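Local atomic coordinates of B-agarase (Saccharophagus degradans, PDB entry 4BQ2), a protein that hydrolyses the beta-linkages of agarose as a family 50 glycoside hydrolase, probably releasing its products from the ends of the polysaccharide chain. Residues Q581-V586 and H597-A602; R465-A470 and V590-P595; L203-G208 and K216-S221. All coordinates share one frame; numbering follows the deposited sequence.

Contact 1. Residues Q581-V586 and H597-A602; sequences QYFKVV and HLYLGA
Phe-583 and Val-586 on helix 565-593 pack against the hydroxyl end of Tyr-599, on the short strand that follows that helix. Helix 565-593, the last of several helices that link the parallel neighbours 483-488 and 598-599, packs on the latter, as in the (beta/alpha)8 barrel probably adopted here. The apolar part of the contact centres on the far end of the Tyr-599 ring. The tyrosine reaches the helix because its chi1 of 159° swings the ring away from the backbone N, and it crosses Phe-583 and Val-586 at roughly right angles. Its OH meets the edge of the Phe-583 ring, near that ring's plane, 3.2 Å from CD1, while Val-586 CG1 packs 3.6 Å from Tyr-599 CZ. Ala-602 CB adds a further point of contact, 4.0 Å from Phe-583 CE1. One face of the Phe-583 ring is covered by Tyr-582 CD2, and the same phenylalanine also packs on Ala-616 and Ala-617 of helix 611-620.

The polar part runs through water, as no direct hydrogen bond joins the two segments. Both tyrosines are buried; the hydroxyl of Tyr-582 also bonds Asp-489. A single water bridges the two hydroxyls, 2.9 Å from Tyr-582 OH, to which it donates, and 2.8 Å from Tyr-599 OH, where it lies at the ring edge. Its third link is a weak bond donated to Gly-601 O at 3.2 Å.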
loop_
_atom_site.group_PDB
_atom_site.type_symbol
_atom_site.label_atom_id
_atom_site.label_comp_id
_atom_site.label_asym_id
_atom_site.label_seq_id
_atom_site.Cartn_x
_atom_site.Cartn_y
_atom_site.Cartn_z
ATOM N N GLN A 581 -19.847 -15.073 6.806
ATOM C CA GLN A 581 -20.620 -15.212 5.578
ATOM C C GLN A 581 -19.821 -14.794 4.342
ATOM O O GLN A 581 -19.936 -15.449 3.269
ATOM C CB GLN A 581 -21.956 -14.447 5.691
ATOM C CG GLN A 581 -22.824 -14.476 4.442
ATOM C CD GLN A 581 -23.423 -15.844 4.088
ATOM O OE1 GLN A 581 -23.403 -16.796 4.882
ATOM N NE2 GLN A 581 -23.981 -15.937 2.882
ATOM N N TYR A 582 -19.031 -13.709 4.476
ATOM C CA TYR A 582 -18.146 -13.280 3.392
ATOM C C TYR A 582 -17.210 -14.445 3.005
ATOM O O TYR A 582 -17.160 -14.866 1.825
ATOM C CB TYR A 582 -17.316 -12.033 3.777
ATOM C CG TYR A 582 -16.271 -11.725 2.719
ATOM C CD1 TYR A 582 -16.595 -10.987 1.569
ATOM C CD2 TYR A 582 -14.971 -12.217 2.837
ATOM C CE1 TYR A 582 -15.632 -10.737 0.588
ATOM C CE2 TYR A 582 -14.024 -12.000 1.853
ATOM C CZ TYR A 582 -14.359 -11.262 0.735
ATOM O OH TYR A 582 -13.388 -11.054 -0.208
ATOM N N PHE A 583 -16.486 -14.979 3.999
ATOM C CA PHE A 583 -15.479 -16.024 3.742
ATOM C C PHE A 583 -16.056 -17.371 3.356
ATOM O O PHE A 583 -15.463 -18.064 2.526
ATOM C CB PHE A 583 -14.479 -16.159 4.905
ATOM C CG PHE A 583 -13.528 -15.015 4.998
ATOM C CD1 PHE A 583 -12.548 -14.846 4.022
ATOM C CD2 PHE A 583 -13.644 -14.052 6.015
ATOM C CE1 PHE A 583 -11.700 -13.750 4.053
ATOM C CE2 PHE A 583 -12.766 -12.958 6.067
ATOM C CZ PHE A 583 -11.787 -12.820 5.089
ATOM N N LYS A 584 -17.230 -17.693 3.906
ATOM C CA LYS A 584 -18.005 -18.886 3.530
ATOM C C LYS A 584 -18.332 -18.853 2.043
ATOM O O LYS A 584 -18.044 -19.814 1.300
ATOM C CB LYS A 584 -19.293 -19.029 4.354
ATOM C CG LYS A 584 -20.004 -20.378 4.150
ATOM C CD LYS A 584 -21.297 -20.485 4.951
ATOM C CE LYS A 584 -22.065 -21.756 4.614
ATOM N NZ LYS A 584 -23.541 -21.614 4.880
ATOM N N VAL A 585 -18.897 -17.742 1.592
ATOM C CA VAL A 585 -19.305 -17.630 0.189
ATOM C C VAL A 585 -18.099 -17.644 -0.746
ATOM O O VAL A 585 -18.112 -18.342 -1.770
ATOM C CB VAL A 585 -20.167 -16.376 -0.068
ATOM C CG1 VAL A 585 -20.325 -16.105 -1.558
ATOM C CG2 VAL A 585 -21.526 -16.561 0.552
ATOM N N VAL A 586 -17.064 -16.891 -0.399
ATOM C CA VAL A 586 -15.887 -16.840 -1.279
ATOM C C VAL A 586 -15.165 -18.183 -1.340
ATOM O O VAL A 586 -14.816 -18.667 -2.445
ATOM C CB VAL A 586 -14.917 -15.713 -0.911
ATOM C CG1 VAL A 586 -13.591 -15.852 -1.668
ATOM C CG2 VAL A 586 -15.536 -14.365 -1.247
ATOM N N HIS A 597 -6.922 -26.108 -5.347
ATOM C CA HIS A 597 -6.029 -24.980 -5.076
ATOM C C HIS A 597 -6.305 -24.280 -3.762
ATOM O O HIS A 597 -7.451 -24.216 -3.325
ATOM C CB HIS A 597 -6.061 -23.997 -6.256
ATOM C CG HIS A 597 -5.370 -24.547 -7.456
ATOM N ND1 HIS A 597 -6.002 -25.360 -8.373
ATOM C CD2 HIS A 597 -4.089 -24.426 -7.872
ATOM C CE1 HIS A 597 -5.129 -25.733 -9.296
ATOM N NE2 HIS A 597 -3.967 -25.158 -9.026
ATOM N N LEU A 598 -5.226 -23.820 -3.121
ATOM C CA LEU A 598 -5.319 -23.084 -1.846
ATOM C C LEU A 598 -6.043 -21.768 -2.024
ATOM O O LEU A 598 -5.826 -21.042 -3.029
ATOM C CB LEU A 598 -3.917 -22.781 -1.316
ATOM C CG LEU A 598 -3.071 -24.005 -1.028
ATOM C CD1 LEU A 598 -1.639 -23.573 -0.739
ATOM C CD2 LEU A 598 -3.693 -24.729 0.157
ATOM N N TYR A 599 -6.928 -21.461 -1.080
ATOM C CA TYR A 599 -7.590 -20.179 -1.098
ATOM C C TYR A 599 -6.841 -19.323 -0.082
ATOM O O TYR A 599 -6.666 -19.715 1.065
ATOM C CB TYR A 599 -9.093 -20.313 -0.744
ATOM C CG TYR A 599 -9.738 -19.029 -0.265
ATOM C CD1 TYR A 599 -9.589 -17.832 -0.977
ATOM C CD2 TYR A 599 -10.544 -19.025 0.873
ATOM C CE1 TYR A 599 -10.173 -16.659 -0.539
ATOM C CE2 TYR A 599 -11.139 -17.870 1.336
ATOM C CZ TYR A 599 -10.942 -16.686 0.637
ATOM O OH TYR A 599 -11.548 -15.550 1.092
ATOM N N LEU A 600 -6.425 -18.143 -0.502
ATOM C CA LEU A 600 -5.456 -17.358 0.264
ATOM C C LEU A 600 -6.030 -16.130 0.969
ATOM O O LEU A 600 -5.280 -15.223 1.337
ATOM C CB LEU A 600 -4.291 -16.952 -0.651
ATOM C CG LEU A 600 -3.609 -18.096 -1.422
ATOM C CD1 LEU A 600 -2.699 -17.472 -2.469
ATOM C CD2 LEU A 600 -2.828 -19.050 -0.496
ATOM N N GLY A 601 -7.342 -16.068 1.167
ATOM C CA GLY A 601 -7.879 -14.948 1.979
ATOM C C GLY A 601 -8.033 -13.631 1.222
ATOM O O GLY A 601 -8.121 -13.645 -0.001
ATOM N N ALA A 602 -8.035 -12.498 1.939
ATOM C CA ALA A 602 -8.517 -11.241 1.376
ATOM C C ALA A 602 -7.556 -10.089 1.616
ATOM O O ALA A 602 -7.919 -8.910 1.404
ATOM C CB ALA A 602 -9.922 -10.911 1.920
HETATM O O HOH W 1 -11.315 -13.094 -0.175
#

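Contact 2. Residues R465-A470 and V590-P595; sequences RAMETA and VEHYMP
Val-590 O receives two backbone N-H groups at the end of helix 565-593: a short bond from Met-594 N at 2.7 Å and a weak one from Tyr-593 N. Met-594 is the first residue to leave the helical conformation here, and the side chains about this end meet helix 460-477. Met-467 supplies the contact with the aromatic side chains: its chain bends at chi2 (-67°) and chi3 (-74°), which brings its methyl group over His-592. CE stands above one face of the imidazole, a CH-pi contact 3.7 Å from the ring centroid and displaced toward the rim. The same methyl lies 3.5 Å from Tyr-593 CE2, with SD obliquely placed to that phenol ring. The two aromatic groups brace each other, since His-592 CD2 sits over the middle of the Tyr-593 ring.

Deeper in, the helices come very close, the CA atoms of Ala-470 and Val-590 being 5.3 Å apart. Ala-470 CB is small enough to fit there, 3.9 Å from Val-590 N and 3.8 Å from Tyr-593 CD2, and Ala-589 packs beside it. Met-594 CE approaches Ala-470 O at 3.5 Å, and Tyr-593 O is hydrogen-bonded by Ser-474. Close alanine-lined helix packing, edged by a Met-aromatic contact, thus joins two helices on the outside of what is probably a (beta/alpha)8 barrel.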
loop_
_atom_site.group_PDB
_atom_site.type_symbol
_atom_site.label_atom_id
_atom_site.label_comp_id
_atom_site.label_asym_id
_atom_site.label_seq_id
_atom_site.Cartn_x
_atom_site.Cartn_y
_atom_site.Cartn_z
ATOM N N ARG A 465 -22.026 -13.499 -8.051
ATOM C CA ARG A 465 -20.879 -12.817 -8.582
ATOM C C ARG A 465 -19.581 -13.483 -8.116
ATOM O O ARG A 465 -18.611 -13.545 -8.895
ATOM C CB ARG A 465 -20.950 -11.315 -8.225
ATOM C CG ARG A 465 -22.018 -10.529 -9.009
ATOM C CD ARG A 465 -21.861 -10.730 -10.522
ATOM N NE ARG A 465 -20.603 -10.132 -10.959
ATOM C CZ ARG A 465 -20.086 -10.218 -12.184
ATOM N NH1 ARG A 465 -20.692 -10.911 -13.149
ATOM N NH2 ARG A 465 -18.939 -9.597 -12.441
ATOM N N ALA A 466 -19.575 -14.028 -6.888
ATOM C CA ALA A 466 -18.381 -14.728 -6.366
ATOM C C ALA A 466 -18.148 -15.976 -7.225
ATOM O O ALA A 466 -17.018 -16.273 -7.548
ATOM C CB ALA A 466 -18.537 -15.119 -4.896
ATOM N N MET A 467 -19.225 -16.691 -7.556
ATOM C CA MET A 467 -19.156 -17.874 -8.429
ATOM C C MET A 467 -18.613 -17.483 -9.827
ATOM O O MET A 467 -17.712 -18.144 -10.368
ATOM C CB MET A 467 -20.556 -18.501 -8.564
ATOM C CG MET A 467 -20.999 -19.329 -7.364
ATOM S SD MET A 467 -20.032 -20.824 -7.120
ATOM C CE MET A 467 -20.658 -21.876 -8.444
ATOM N N GLU A 468 -19.143 -16.396 -10.412
ATOM C CA GLU A 468 -18.622 -15.961 -11.707
ATOM C C GLU A 468 -17.145 -15.566 -11.601
ATOM O O GLU A 468 -16.337 -15.888 -12.479
ATOM C CB GLU A 468 -19.487 -14.861 -12.337
ATOM C CG GLU A 468 -19.009 -14.346 -13.688
ATOM C CD GLU A 468 -19.089 -15.393 -14.818
ATOM O OE1 GLU A 468 -19.675 -16.480 -14.619
ATOM O OE2 GLU A 468 -18.511 -15.128 -15.904
ATOM N N THR A 469 -16.770 -14.909 -10.511
ATOM C CA THR A 469 -15.378 -14.544 -10.323
ATOM C C THR A 469 -14.466 -15.773 -10.316
ATOM O O THR A 469 -13.473 -15.799 -11.022
ATOM C CB THR A 469 -15.186 -13.742 -9.024
ATOM O OG1 THR A 469 -15.996 -12.568 -9.127
ATOM C CG2 THR A 469 -13.706 -13.361 -8.809
ATOM N N ALA A 470 -14.802 -16.770 -9.503
ATOM C CA ALA A 470 -13.996 -17.993 -9.412
ATOM C C ALA A 470 -14.002 -18.736 -10.757
ATOM O O ALA A 470 -12.997 -19.326 -11.158
ATOM C CB ALA A 470 -14.554 -18.893 -8.288
ATOM N N VAL A 590 -14.476 -20.547 -4.707
ATOM C CA VAL A 590 -13.132 -20.937 -5.109
ATOM C C VAL A 590 -13.069 -22.461 -5.131
ATOM O O VAL A 590 -12.594 -23.049 -6.123
ATOM C CB VAL A 590 -12.071 -20.335 -4.176
ATOM C CG1 VAL A 590 -10.684 -20.951 -4.426
ATOM C CG2 VAL A 590 -12.032 -18.809 -4.379
ATOM N N GLU A 591 -13.601 -23.080 -4.069
ATOM C CA GLU A 591 -13.565 -24.550 -3.963
ATOM C C GLU A 591 -14.373 -25.186 -5.102
ATOM O O GLU A 591 -14.003 -26.222 -5.648
ATOM C CB GLU A 591 -14.138 -24.983 -2.620
ATOM C CG GLU A 591 -14.223 -26.484 -2.408
ATOM C CD GLU A 591 -14.798 -26.808 -1.036
ATOM O OE1 GLU A 591 -15.840 -26.236 -0.638
ATOM O OE2 GLU A 591 -14.149 -27.584 -0.330
ATOM N N HIS A 592 -15.502 -24.581 -5.443
ATOM C CA HIS A 592 -16.333 -25.130 -6.518
ATOM C C HIS A 592 -15.588 -25.298 -7.871
ATOM O O HIS A 592 -15.683 -26.345 -8.552
ATOM C CB HIS A 592 -17.567 -24.239 -6.714
ATOM C CG HIS A 592 -18.498 -24.760 -7.755
ATOM N ND1 HIS A 592 -19.448 -25.721 -7.483
ATOM C CD2 HIS A 592 -18.587 -24.506 -9.082
ATOM C CE1 HIS A 592 -20.104 -26.019 -8.597
ATOM N NE2 HIS A 592 -19.604 -25.289 -9.579
ATOM N N TYR A 593 -14.870 -24.252 -8.273
ATOM C CA TYR A 593 -14.249 -24.221 -9.591
ATOM C C TYR A 593 -12.808 -24.632 -9.545
ATOM O O TYR A 593 -12.256 -25.022 -10.578
ATOM C CB TYR A 593 -14.367 -22.820 -10.204
ATOM C CG TYR A 593 -15.769 -22.508 -10.699
ATOM C CD1 TYR A 593 -16.236 -23.083 -11.885
ATOM C CD2 TYR A 593 -16.614 -21.653 -10.002
ATOM C CE1 TYR A 593 -17.502 -22.795 -12.367
ATOM C CE2 TYR A 593 -17.891 -21.363 -10.480
ATOM C CZ TYR A 593 -18.320 -21.932 -11.670
ATOM O OH TYR A 593 -19.584 -21.705 -12.190
ATOM N N MET A 594 -12.186 -24.502 -8.373
ATOM C CA MET A 594 -10.744 -24.841 -8.256
ATOM C C MET A 594 -10.570 -25.666 -7.018
ATOM O O MET A 594 -9.945 -25.228 -6.059
ATOM C CB MET A 594 -9.862 -23.569 -8.215
ATOM C CG MET A 594 -9.846 -22.798 -9.533
ATOM S SD MET A 594 -9.307 -21.076 -9.418
ATOM C CE MET A 594 -10.753 -20.303 -8.680
ATOM N N PRO A 595 -11.119 -26.902 -7.031
ATOM C CA PRO A 595 -11.099 -27.689 -5.811
ATOM C C PRO A 595 -9.714 -28.086 -5.296
ATOM O O PRO A 595 -9.592 -28.437 -4.106
ATOM C CB PRO A 595 -11.899 -28.929 -6.189
ATOM C CG PRO A 595 -11.676 -29.086 -7.661
ATOM C CD PRO A 595 -11.713 -27.653 -8.161
#

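Contact 3. Residues L203-G208 and K216-S221; sequences LVDEFG and KGKIHS
An Asx turn at Asp-205, combined with a type I beta turn from Asp-205 to Gly-208, presents one half of this contact within the long loop between strand 180-191 and helix 222-235. Asp-205 OD1 accepts from Phe-207 N at 2.9 Å, the N-H coming from above the carboxylate plane at a bent 138°. The same oxygen also takes a bond from Gln-209 N, and Gly-208 N bonds Asp-205 O to close the beta turn.

The other carboxylate oxygen faces residues 216-221 through two waters. Each donates to Asp-205 OD2, at 2.8 Å in both cases; one then accepts from Lys-218 NZ at 2.9 Å and the other donates to Ile-219 O at 3.1 Å. Lys-218 holds its chain extended and runs alongside Asp-205, the two side chains pointing opposite ways, and delivers its ammonium group to Asn-210 O and Val-213 O as well.

Beside this polar part, Ile-219 CG2 lies almost straight above the Phe-207 ring, 4.3 Å from its centroid and 8° off the normal, while Glu-206 CG covers the opposite face. Ser-221, just beyond, is the N-cap of helix 222-235, its OG bonding Glu-224 N. With Asp-205 OD2 and Lys-218 NZ 4.5 Å apart, the opposite charges do not form a salt bridge; their attraction is probably relayed and softened by the bridging water.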
loop_
_atom_site.group_PDB
_atom_site.type_symbol
_atom_site.label_atom_id
_atom_site.label_comp_id
_atom_site.label_asym_id
_atom_site.label_seq_id
_atom_site.Cartn_x
_atom_site.Cartn_y
_atom_site.Cartn_z
ATOM N N LEU A 203 7.785 18.253 -15.449
ATOM C CA LEU A 203 8.271 17.238 -14.503
ATOM C C LEU A 203 8.920 16.022 -15.156
ATOM O O LEU A 203 9.858 15.468 -14.624
ATOM C CB LEU A 203 7.096 16.748 -13.651
ATOM C CG LEU A 203 6.424 17.858 -12.845
ATOM C CD1 LEU A 203 5.249 17.315 -12.022
ATOM C CD2 LEU A 203 7.455 18.607 -11.999
ATOM N N VAL A 204 8.381 15.612 -16.305
ATOM C CA VAL A 204 8.696 14.327 -16.926
ATOM C C VAL A 204 9.374 14.495 -18.285
ATOM O O VAL A 204 8.937 15.295 -19.116
ATOM C CB VAL A 204 7.400 13.486 -17.134
ATOM C CG1 VAL A 204 7.754 12.031 -17.381
ATOM C CG2 VAL A 204 6.443 13.617 -15.948
ATOM N N ASP A 205 10.451 13.749 -18.486
ATOM C CA ASP A 205 11.131 13.678 -19.768
ATOM C C ASP A 205 10.520 12.604 -20.699
ATOM O O ASP A 205 9.452 12.050 -20.385
ATOM C CB ASP A 205 12.640 13.522 -19.548
ATOM C CG ASP A 205 13.046 12.133 -19.087
ATOM O OD1 ASP A 205 12.203 11.174 -19.051
ATOM O OD2 ASP A 205 14.239 11.997 -18.788
ATOM N N GLU A 206 11.155 12.307 -21.842
ATOM C CA GLU A 206 10.512 11.425 -22.820
ATOM C C GLU A 206 10.498 9.948 -22.359
ATOM O O GLU A 206 9.738 9.158 -22.909
ATOM C CB GLU A 206 11.152 11.531 -24.227
ATOM C CG GLU A 206 12.608 11.091 -24.272
ATOM C CD GLU A 206 13.580 12.233 -24.014
ATOM O OE1 GLU A 206 13.299 13.114 -23.142
ATOM O OE2 GLU A 206 14.636 12.238 -24.692
ATOM N N PHE A 207 11.315 9.628 -21.354
ATOM C CA PHE A 207 11.480 8.268 -20.791
ATOM C C PHE A 207 10.618 8.088 -19.524
ATOM O O PHE A 207 10.656 7.031 -18.861
ATOM C CB PHE A 207 12.962 8.009 -20.461
ATOM C CG PHE A 207 13.881 8.137 -21.645
ATOM C CD1 PHE A 207 13.834 7.205 -22.694
ATOM C CD2 PHE A 207 14.784 9.210 -21.731
ATOM C CE1 PHE A 207 14.666 7.341 -23.797
ATOM C CE2 PHE A 207 15.646 9.332 -22.822
ATOM C CZ PHE A 207 15.581 8.411 -23.858
ATOM N N GLY A 208 9.837 9.109 -19.180
ATOM C CA GLY A 208 9.043 9.057 -17.941
ATOM C C GLY A 208 9.812 9.380 -16.657
ATOM O O GLY A 208 9.245 9.255 -15.569
ATOM N N LYS A 216 22.226 9.114 -10.080
ATOM C CA LYS A 216 22.892 7.898 -10.538
ATOM C C LYS A 216 21.890 6.974 -11.244
ATOM O O LYS A 216 20.771 6.773 -10.768
ATOM C CB LYS A 216 23.551 7.188 -9.365
ATOM C CG LYS A 216 24.333 5.954 -9.775
ATOM C CD LYS A 216 25.140 5.400 -8.611
ATOM C CE LYS A 216 26.164 4.400 -9.116
ATOM N NZ LYS A 216 26.927 3.784 -7.998
ATOM N N GLY A 217 22.281 6.450 -12.399
ATOM C CA GLY A 217 21.440 5.532 -13.156
ATOM C C GLY A 217 20.454 6.183 -14.108
ATOM O O GLY A 217 19.891 5.502 -14.959
ATOM N N LYS A 218 20.270 7.500 -14.021
ATOM C CA LYS A 218 19.336 8.170 -14.928
ATOM C C LYS A 218 19.742 7.936 -16.392
ATOM O O LYS A 218 20.937 7.959 -16.708
ATOM C CB LYS A 218 19.248 9.661 -14.638
ATOM C CG LYS A 218 18.180 10.371 -15.453
ATOM C CD LYS A 218 17.970 11.806 -15.023
ATOM C CE LYS A 218 16.983 12.482 -15.938
ATOM N NZ LYS A 218 16.804 13.922 -15.598
ATOM N N ILE A 219 18.755 7.689 -17.260
ATOM C CA ILE A 219 19.020 7.431 -18.683
ATOM C C ILE A 219 18.981 8.784 -19.421
ATOM O O ILE A 219 18.015 9.513 -19.311
ATOM C CB ILE A 219 18.017 6.399 -19.275
ATOM C CG1 ILE A 219 18.207 5.009 -18.636
ATOM C CG2 ILE A 219 18.028 6.359 -20.811
ATOM C CD1 ILE A 219 19.526 4.307 -18.919
ATOM N N HIS A 220 20.043 9.103 -20.161
ATOM C CA HIS A 220 20.113 10.381 -20.907
ATOM C C HIS A 220 19.985 10.229 -22.428
ATOM O O HIS A 220 19.844 11.221 -23.149
ATOM C CB HIS A 220 21.391 11.134 -20.541
ATOM C CG HIS A 220 21.505 11.468 -19.084
ATOM N ND1 HIS A 220 20.779 12.483 -18.494
ATOM C CD2 HIS A 220 22.290 10.951 -18.109
ATOM C CE1 HIS A 220 21.099 12.563 -17.213
ATOM N NE2 HIS A 220 22.022 11.653 -16.956
ATOM N N SER A 221 20.006 8.985 -22.914
ATOM C CA SER A 221 19.924 8.673 -24.354
ATOM C C SER A 221 19.440 7.241 -24.551
ATOM O O SER A 221 19.653 6.398 -23.681
ATOM C CB SER A 221 21.303 8.799 -25.019
ATOM O OG SER A 221 22.301 8.036 -24.323
HETATM O O HOH W 2 15.680 14.310 -18.238
HETATM O O HOH W 3 16.565 12.131 -20.286
#

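Contacts 1 and 2 form one continuous region: their centres are 10 Å apart and both draw on helix 565-593, which meets strand 598-599 in the first and helix 460-477 in the second. They touch directly, Val-585 CG1 lying 3.9 Å from Ala-466 CB and Tyr-599 CB 4.1 Å from Val-590 CG1, so the helix is fixed against sheet and neighbouring helix together. Contact 3 is separate, with its centre about 43 Å from that of contact 1 and about 44 Å from that of contact 2. It lies within the loop that follows strand 180-191, a strand whose Asp-185 helps bind the calcium ion; none of the three contacts includes a calcium ligand.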